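MdbA protein (Corynebacterium matruchotii ATCC 14266, PDB 6BO0) acts as a thiol-disulfide oxidoreductase of the DsbA-like thioredoxin family, probably introducing disulfide bonds into exported proteins. Local coordinates at residues A38-D46 with S178-G186; E128-A136 with V146-S155. All blocks are in the same frame, centred on the assembly; numbering follows the deposited sequence. Where two conformers were deposited one is given.

Contact 1 joins two strands of the central mixed sheet, and contact 2 joins two helices of the helical part of this DsbA-like fold. Their centres lie about 27 Å apart, on opposite sides of the chain's centre, and their nearest atoms are about 12 Å apart. Along the chain contact 2 is nested inside contact 1: strand 39-45 comes first, then helices 129-138 and 143-151, then strand 181-184. The 131 residues between segments 38-46 and 178-186 are mostly helix. Contact 1 therefore brings the ends of this long excursion together in the sheet, while contact 2 closes a local hairpin of helices within it. Helix 155-172 leads from contact 2 back towards the sheet.

Contact 1: A38-D46 with S178-G186; sequences AKTVDIYED and SSPRVFIDG
Tyr44 and Arg181 face each other as a hydrogen-bonded antiparallel pair. Tyr44 N gives a straight bond to Arg181 O, 2.9 Å. The side chain of Tyr44 then runs along the neighbouring strand. Its CB lies 4.1 Å from Arg181 CB. CG is anti to the carbonyl carbon (chi1 -65°), which carries the ring over towards Phe183. CD1 comes within 3.7 Å of Arg181 O, an oxygen at the ring edge and in its plane. CE1 goes further and meets Phe183 CD1 at 3.7 Å. The two rings meet obliquely, with planes at 72°. Leu169 of helix 155-172 touches both rings.

The strands are 39-45 and 181-184, neighbours in the central sheet of the thioredoxin fold. Ser179 and Pro180 are joined by a cis peptide bond, as at the cis-proline loop of this family. Both touch Cys52 of helix 51-68, so the loop borders the region of the cysteine pair. On the face opposite Tyr44 and Phe183, Val41 CG1 packs on Val182 CG1 at 3.9 Å.

On the face of Tyr44 and Phe183, the carboxylate of Asp42 pairs with Arg77, and the guanidinium of Arg181 with Glu188 and Asp174. Beyond the end of strand 181-184, Asp185 binds Thr40 twice. Asp185 N donates to Thr40 O at 2.8 Å. Thr40 N donates to Asp185 OD1 at 2.9 Å, from 38° above the carboxylate plane. A water bound to Thr40 OG1 also donates to Asp185 OD1.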
loop_
_atom_site.group_PDB
_atom_site.type_symbol
_atom_site.label_atom_id
_atom_site.label_comp_id
_atom_site.label_asym_id
_atom_site.label_seq_id
_atom_site.Cartn_x
_atom_site.Cartn_y
_atom_site.Cartn_z
ATOM N N ALA A 38 4.960 15.185 13.508
ATOM C CA ALA A 38 4.563 13.793 13.345
ATOM C C ALA A 38 5.769 12.873 13.257
ATOM O O ALA A 38 6.817 13.232 12.716
ATOM C CB ALA A 38 3.683 13.628 12.121
ATOM N N LYS A 39 5.622 11.682 13.826
ATOM C CA LYS A 39 6.596 10.615 13.660
ATOM C C LYS A 39 6.509 10.030 12.247
ATOM O O LYS A 39 5.429 9.840 11.719
ATOM C CB LYS A 39 6.320 9.527 14.679
ATOM C CG LYS A 39 6.674 9.950 16.099
ATOM C CD LYS A 39 6.347 8.838 17.062
ATOM C CE LYS A 39 7.049 8.992 18.388
ATOM N NZ LYS A 39 6.594 10.173 19.148
ATOM N N THR A 40 7.658 9.713 11.683
ATOM C CA THR A 40 7.714 9.046 10.377
ATOM C C THR A 40 7.667 7.542 10.592
ATOM O O THR A 40 8.507 6.996 11.283
ATOM C CB THR A 40 8.984 9.455 9.616
ATOM O OG1 THR A 40 8.943 10.870 9.376
ATOM C CG2 THR A 40 9.092 8.744 8.278
ATOM N N VAL A 41 6.698 6.882 9.957
ATOM C CA VAL A 41 6.527 5.445 10.098
ATOM C C VAL A 41 6.708 4.851 8.698
ATOM O O VAL A 41 5.890 5.065 7.810
ATOM C CB VAL A 41 5.165 5.068 10.695
ATOM C CG1 VAL A 41 5.057 3.559 10.848
ATOM C CG2 VAL A 41 4.954 5.775 12.029
ATOM N N ASP A 42 7.781 4.098 8.510
ATOM C CA ASP A 42 8.046 3.404 7.245
ATOM C C ASP A 42 7.539 1.973 7.347
ATOM O O ASP A 42 7.925 1.252 8.283
ATOM C CB ASP A 42 9.547 3.416 6.946
ATOM C CG ASP A 42 10.074 4.800 6.631
ATOM O OD1 ASP A 42 9.656 5.380 5.619
ATOM O OD2 ASP A 42 10.926 5.330 7.392
ATOM N N ILE A 43 6.710 1.572 6.386
ATOM C CA ILE A 43 6.131 0.233 6.359
ATOM C C ILE A 43 6.505 -0.425 5.043
ATOM O O ILE A 43 6.040 -0.025 3.981
ATOM C CB ILE A 43 4.603 0.272 6.523
ATOM C CG1 ILE A 43 4.239 1.013 7.813
ATOM C CG2 ILE A 43 4.014 -1.142 6.467
ATOM C CD1 ILE A 43 2.758 1.151 8.034
ATOM N N TYR A 44 7.367 -1.427 5.133
ATOM C CA TYR A 44 7.810 -2.193 3.975
ATOM C C TYR A 44 6.916 -3.411 3.833
ATOM O O TYR A 44 6.797 -4.222 4.753
ATOM C CB TYR A 44 9.267 -2.626 4.170
ATOM C CG TYR A 44 10.239 -1.451 4.226
ATOM C CD1 TYR A 44 10.491 -0.782 5.402
ATOM C CD2 TYR A 44 10.898 -1.025 3.087
ATOM C CE1 TYR A 44 11.389 0.264 5.444
ATOM C CE2 TYR A 44 11.779 0.010 3.111
ATOM C CZ TYR A 44 12.024 0.665 4.297
ATOM O OH TYR A 44 12.912 1.711 4.286
ATOM N N GLU A 45 6.286 -3.548 2.664
ATOM C CA GLU A 45 5.314 -4.603 2.465
ATOM C C GLU A 45 5.250 -5.044 1.005
ATOM O O GLU A 45 5.682 -4.311 0.104
ATOM C CB GLU A 45 3.948 -4.172 2.977
ATOM C CG GLU A 45 3.349 -2.994 2.218
ATOM C CD GLU A 45 1.966 -2.565 2.688
ATOM O OE1 GLU A 45 1.604 -2.901 3.833
ATOM O OE2 GLU A 45 1.279 -1.843 1.915
ATOM N N ASP A 46 4.654 -6.211 0.801
ATOM C CA ASP A 46 4.544 -6.845 -0.515
ATOM C C ASP A 46 3.136 -7.394 -0.603
ATOM O O ASP A 46 2.664 -8.071 0.314
ATOM C CB ASP A 46 5.634 -7.941 -0.621
ATOM C CG ASP A 46 5.653 -8.705 -1.940
ATOM O OD1 ASP A 46 4.558 -9.111 -2.403
ATOM O OD2 ASP A 46 6.759 -8.930 -2.478
ATOM N N SER A 178 13.143 -8.491 3.720
ATOM C CA SER A 178 12.020 -9.352 3.927
ATOM C C SER A 178 10.913 -8.383 4.217
ATOM O O SER A 178 11.108 -7.159 4.206
ATOM C CB SER A 178 12.240 -10.252 5.145
ATOM O OG SER A 178 12.379 -9.466 6.321
ATOM N N SER A 179 9.748 -8.924 4.481
ATOM C CA SER A 179 8.626 -8.096 4.804
ATOM C C SER A 179 7.668 -8.918 5.642
ATOM O O SER A 179 7.723 -10.141 5.606
ATOM C CB SER A 179 7.895 -7.609 3.523
ATOM O OG SER A 179 7.572 -8.658 2.638
ATOM N N PRO A 180 6.780 -8.248 6.402
ATOM C CA PRO A 180 6.699 -6.812 6.632
ATOM C C PRO A 180 7.787 -6.310 7.563
ATOM O O PRO A 180 8.272 -7.055 8.417
ATOM C CB PRO A 180 5.312 -6.618 7.276
ATOM C CG PRO A 180 5.086 -7.912 7.993
ATOM C CD PRO A 180 5.760 -8.980 7.165
ATOM N N ARG A 181 8.124 -5.026 7.442
ATOM C CA ARG A 181 9.044 -4.372 8.382
ATOM C C ARG A 181 8.516 -2.992 8.672
ATOM O O ARG A 181 8.023 -2.333 7.758
ATOM C CB ARG A 181 10.464 -4.254 7.785
ATOM C CG ARG A 181 10.991 -5.535 7.194
ATOM C CD ARG A 181 11.429 -6.542 8.221
ATOM N NE ARG A 181 12.721 -6.151 8.763
ATOM C CZ ARG A 181 13.898 -6.297 8.166
ATOM N NH1 ARG A 181 14.017 -6.965 7.020
ATOM N NH2 ARG A 181 14.980 -5.815 8.752
ATOM N N VAL A 182 8.613 -2.558 9.922
ATOM C CA VAL A 182 8.156 -1.248 10.342
ATOM C C VAL A 182 9.260 -0.533 11.072
ATOM O O VAL A 182 9.916 -1.117 11.948
ATOM C CB VAL A 182 6.911 -1.355 11.251
ATOM C CG1 VAL A 182 6.437 0.010 11.724
ATOM C CG2 VAL A 182 5.813 -2.107 10.526
ATOM N N PHE A 183 9.447 0.735 10.701
ATOM C CA PHE A 183 10.395 1.623 11.362
ATOM C C PHE A 183 9.639 2.848 11.846
ATOM O O PHE A 183 8.792 3.375 11.128
ATOM C CB PHE A 183 11.517 2.090 10.414
ATOM C CG PHE A 183 12.422 1.003 9.949
ATOM C CD1 PHE A 183 11.980 0.038 9.054
ATOM C CD2 PHE A 183 13.746 0.969 10.355
ATOM C CE1 PHE A 183 12.833 -0.963 8.634
ATOM C CE2 PHE A 183 14.587 -0.019 9.930
ATOM C CZ PHE A 183 14.135 -0.989 9.066
ATOM N N ILE A 184 9.946 3.307 13.059
ATOM C CA ILE A 184 9.427 4.569 13.576
ATOM C C ILE A 184 10.613 5.506 13.796
ATOM O O ILE A 184 11.531 5.171 14.537
ATOM C CB ILE A 184 8.642 4.398 14.895
ATOM C CG1 ILE A 184 7.428 3.468 14.694
ATOM C CG2 ILE A 184 8.219 5.758 15.437
ATOM C CD1 ILE A 184 6.653 3.156 15.954
ATOM N N ASP A 185 10.609 6.633 13.099
ATOM C CA ASP A 185 11.743 7.575 13.103
ATOM C C ASP A 185 13.064 6.828 12.928
ATOM O O ASP A 185 14.056 7.111 13.589
ATOM C CB ASP A 185 11.707 8.448 14.345
ATOM C CG ASP A 185 10.582 9.472 14.285
ATOM O OD1 ASP A 185 10.146 9.856 13.159
ATOM O OD2 ASP A 185 10.126 9.905 15.358
ATOM N N GLY A 186 13.077 5.897 11.987
ATOM C CA GLY A 186 14.277 5.208 11.614
ATOM C C GLY A 186 14.715 4.045 12.474
ATOM O O GLY A 186 15.758 3.455 12.207
HETATM O O HOH W 1 9.259 12.379 11.547
HETATM O O HOH W 2 10.858 5.719 10.128
#

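Contact 2: E128-A136 with V146-S155; sequences ELKDLADMA and VKKIADGTYS
Ile149 is a knob in a hole formed by Leu129, Leu132, Ala133 and Ala136. The motif is an antiparallel helical hairpin. Helices 129-136 and 146-151 run at 161° to each other, with axes 7.4 Å apart. No hydrogen bond crosses between them.

The two branches of Ile149 divide the hole. CG2 is anti to the backbone N and lies against the backbone of the facing helix, 3.6 Å from Ala133 N. CG1 is anti to the carbonyl carbon (chi1 -65°) and leads to CD1, which meets Ala136 CB at 3.5 Å. Ala96 of helix 89-103 also touches this side chain.

Ala133 faces the other helix directly. Its CB sits 3.4 Å from Val146 O and 3.9 Å from Ala150 CB. Where Ala150 CB meets Lys130 CA and the Lys130 side chain points away, the backbones come close: the two CA atoms are 4.2 Å apart. Val146 adds its CG1, 3.6 Å from Ala133 O.

Leu129 covers the C-terminal end of helix 146-151, where Gly152 has positive phi and closes a Schellman motif. Leu129 CB lies against Ile149 O, and its CD1 reaches Gly152 CA at 3.8 Å.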
loop_
_atom_site.group_PDB
_atom_site.type_symbol
_atom_site.label_atom_id
_atom_site.label_comp_id
_atom_site.label_asym_id
_atom_site.label_seq_id
_atom_site.Cartn_x
_atom_site.Cartn_y
_atom_site.Cartn_z
ATOM N N GLU A 128 -4.956 -9.878 -13.892
ATOM C CA GLU A 128 -4.092 -9.096 -14.739
ATOM C C GLU A 128 -4.350 -7.609 -14.464
ATOM O O GLU A 128 -5.313 -7.256 -13.769
ATOM C CB GLU A 128 -4.312 -9.441 -16.209
ATOM C CG GLU A 128 -3.975 -10.891 -16.534
ATOM C CD GLU A 128 -2.533 -11.260 -16.193
ATOM O OE1 GLU A 128 -1.593 -10.470 -16.395
ATOM O OE2 GLU A 128 -2.338 -12.394 -15.746
ATOM N N LEU A 129 -3.527 -6.743 -15.049
ATOM C CA LEU A 129 -3.738 -5.320 -14.864
ATOM C C LEU A 129 -5.142 -4.896 -15.275
ATOM O O LEU A 129 -5.737 -4.047 -14.618
ATOM C CB LEU A 129 -2.692 -4.533 -15.630
ATOM C CG LEU A 129 -1.306 -4.552 -14.981
ATOM C CD1 LEU A 129 -0.295 -4.001 -15.961
ATOM C CD2 LEU A 129 -1.267 -3.764 -13.678
ATOM N N LYS A 130 -5.704 -5.462 -16.349
ATOM C CA LYS A 130 -7.059 -5.049 -16.738
ATOM C C LYS A 130 -8.093 -5.401 -15.659
ATOM O O LYS A 130 -9.095 -4.708 -15.503
ATOM C CB LYS A 130 -7.467 -5.684 -18.079
ATOM C CG LYS A 130 -7.572 -7.204 -18.098
ATOM C CD LYS A 130 -7.790 -7.767 -19.484
ATOM C CE LYS A 130 -8.085 -9.246 -19.387
ATOM N NZ LYS A 130 -9.449 -9.440 -18.829
ATOM N N ASP A 131 -7.866 -6.501 -14.954
ATOM C CA ASP A 131 -8.767 -6.939 -13.896
ATOM C C ASP A 131 -8.639 -6.037 -12.670
ATOM O O ASP A 131 -9.632 -5.666 -12.031
ATOM C CB ASP A 131 -8.484 -8.399 -13.514
ATOM C CG ASP A 131 -8.585 -9.326 -14.693
ATOM O OD1 ASP A 131 -9.647 -9.317 -15.349
ATOM O OD2 ASP A 131 -7.590 -10.013 -14.993
ATOM N N LEU A 132 -7.406 -5.710 -12.324
ATOM C CA LEU A 132 -7.144 -4.754 -11.251
ATOM C C LEU A 132 -7.728 -3.390 -11.570
ATOM O O LEU A 132 -8.246 -2.713 -10.684
ATOM C CB LEU A 132 -5.652 -4.692 -10.978
ATOM C CG LEU A 132 -5.070 -5.971 -10.421
ATOM C CD1 LEU A 132 -3.554 -6.009 -10.590
ATOM C CD2 LEU A 132 -5.426 -6.146 -8.965
ATOM N N ALA A 133 -7.706 -3.008 -12.854
ATOM C CA ALA A 133 -8.337 -1.761 -13.278
ATOM C C ALA A 133 -9.848 -1.798 -13.039
ATOM O O ALA A 133 -10.429 -0.821 -12.561
ATOM C CB ALA A 133 -8.032 -1.495 -14.742
ATOM N N ASP A 134 -10.481 -2.930 -13.361
ATOM C CA ASP A 134 -11.926 -3.081 -13.117
ATOM C C ASP A 134 -12.231 -2.915 -11.625
ATOM O O ASP A 134 -13.242 -2.300 -11.254
ATOM C CB ASP A 134 -12.434 -4.445 -13.575
ATOM C CG ASP A 134 -12.385 -4.632 -15.067
ATOM O OD1 ASP A 134 -12.396 -3.634 -15.813
ATOM O OD2 ASP A 134 -12.351 -5.807 -15.479
ATOM N N MET A 135 -11.390 -3.500 -10.777
ATOM C CA MET A 135 -11.588 -3.395 -9.322
ATOM C C MET A 135 -11.446 -1.939 -8.837
ATOM O O MET A 135 -12.207 -1.455 -8.003
ATOM C CB MET A 135 -10.604 -4.334 -8.597
ATOM C CG MET A 135 -10.847 -5.807 -8.903
ATOM S SD MET A 135 -9.423 -6.826 -8.494
ATOM C CE MET A 135 -10.004 -7.690 -7.072
ATOM N N ALA A 136 -10.461 -1.258 -9.406
ATOM C CA ALA A 136 -10.242 0.148 -9.090
ATOM C C ALA A 136 -11.456 0.984 -9.465
ATOM O O ALA A 136 -11.867 1.885 -8.712
ATOM C CB ALA A 136 -8.976 0.666 -9.782
ATOM N N VAL A 146 -8.142 4.305 -14.067
ATOM C CA VAL A 146 -8.516 2.973 -14.506
ATOM C C VAL A 146 -7.757 2.628 -15.799
ATOM O O VAL A 146 -7.201 1.546 -15.934
ATOM C CB VAL A 146 -10.051 2.891 -14.679
ATOM C CG1 VAL A 146 -10.468 1.553 -15.280
ATOM C CG2 VAL A 146 -10.760 3.082 -13.340
ATOM N N LYS A 147 -7.763 3.571 -16.755
ATOM C CA LYS A 147 -7.031 3.348 -18.003
ATOM C C LYS A 147 -5.533 3.108 -17.744
ATOM O O LYS A 147 -4.937 2.203 -18.319
ATOM C CB LYS A 147 -7.233 4.544 -18.925
ATOM C CG LYS A 147 -6.569 4.396 -20.282
ATOM C CD LYS A 147 -6.492 5.712 -21.025
ATOM C CE LYS A 147 -7.852 6.169 -21.437
ATOM N NZ LYS A 147 -7.712 7.415 -22.228
ATOM N N LYS A 148 -4.919 3.948 -16.898
ATOM C CA LYS A 148 -3.492 3.825 -16.668
ATOM C C LYS A 148 -3.159 2.497 -15.999
ATOM O O LYS A 148 -2.092 1.927 -16.246
ATOM C CB LYS A 148 -2.980 4.956 -15.818
ATOM C CG LYS A 148 -2.851 6.262 -16.594
ATOM C CD LYS A 148 -2.160 7.282 -15.715
ATOM C CE LYS A 148 -2.150 8.654 -16.312
ATOM N NZ LYS A 148 -1.256 9.488 -15.479
ATOM N N ILE A 149 -4.027 2.015 -15.094
ATOM C CA ILE A 149 -3.790 0.690 -14.500
ATOM C C ILE A 149 -3.803 -0.386 -15.589
ATOM O O ILE A 149 -2.875 -1.194 -15.719
ATOM C CB ILE A 149 -4.828 0.364 -13.414
ATOM C CG1 ILE A 149 -4.699 1.334 -12.227
ATOM C CG2 ILE A 149 -4.644 -1.087 -12.948
ATOM C CD1 ILE A 149 -5.816 1.243 -11.223
ATOM N N ALA A 150 -4.855 -0.405 -16.394
ATOM C CA ALA A 150 -4.981 -1.445 -17.419
ATOM C C ALA A 150 -3.809 -1.411 -18.392
ATOM O O ALA A 150 -3.349 -2.449 -18.844
ATOM C CB ALA A 150 -6.298 -1.281 -18.181
ATOM N N ASP A 151 -3.351 -0.202 -18.716
ATOM C CA ASP A 151 -2.284 -0.015 -19.683
ATOM C C ASP A 151 -0.884 -0.262 -19.102
ATOM O O ASP A 151 0.109 -0.295 -19.831
ATOM C CB ASP A 151 -2.305 1.408 -20.239
ATOM C CG ASP A 151 -3.535 1.730 -21.012
ATOM O OD1 ASP A 151 -4.368 0.839 -21.295
ATOM O OD2 ASP A 151 -3.656 2.916 -21.400
ATOM N N GLY A 152 -0.773 -0.412 -17.791
ATOM C CA GLY A 152 0.539 -0.531 -17.182
ATOM C C GLY A 152 1.422 0.680 -17.381
ATOM O O GLY A 152 2.637 0.579 -17.469
ATOM N N THR A 153 0.806 1.845 -17.404
ATOM C CA THR A 153 1.526 3.088 -17.616
ATOM C C THR A 153 2.681 3.266 -16.628
ATOM O O THR A 153 3.753 3.752 -16.992
ATOM C CB THR A 153 0.534 4.271 -17.607
ATOM O OG1 THR A 153 -0.454 4.051 -18.624
ATOM C CG2 THR A 153 1.241 5.605 -17.804
ATOM N N TYR A 154 2.451 2.865 -15.373
ATOM C CA TYR A 154 3.471 3.002 -14.348
ATOM C C TYR A 154 4.178 1.698 -14.007
ATOM O O TYR A 154 4.876 1.636 -12.971
ATOM C CB TYR A 154 2.889 3.634 -13.084
ATOM C CG TYR A 154 2.395 5.056 -13.271
ATOM C CD1 TYR A 154 3.165 6.043 -13.880
ATOM C CD2 TYR A 154 1.169 5.416 -12.777
ATOM C CE1 TYR A 154 2.682 7.348 -13.988
ATOM C CE2 TYR A 154 0.693 6.694 -12.852
ATOM C CZ TYR A 154 1.436 7.657 -13.474
ATOM O OH TYR A 154 0.933 8.932 -13.534
ATOM N N SER A 155 4.059 0.657 -14.822
ATOM C CA SER A 155 4.737 -0.593 -14.501
ATOM C C SER A 155 6.223 -0.461 -14.321
ATOM O O SER A 155 6.804 -0.994 -13.377
ATOM C CB SER A 155 4.423 -1.643 -15.552
ATOM O OG SER A 155 3.044 -2.001 -15.488
#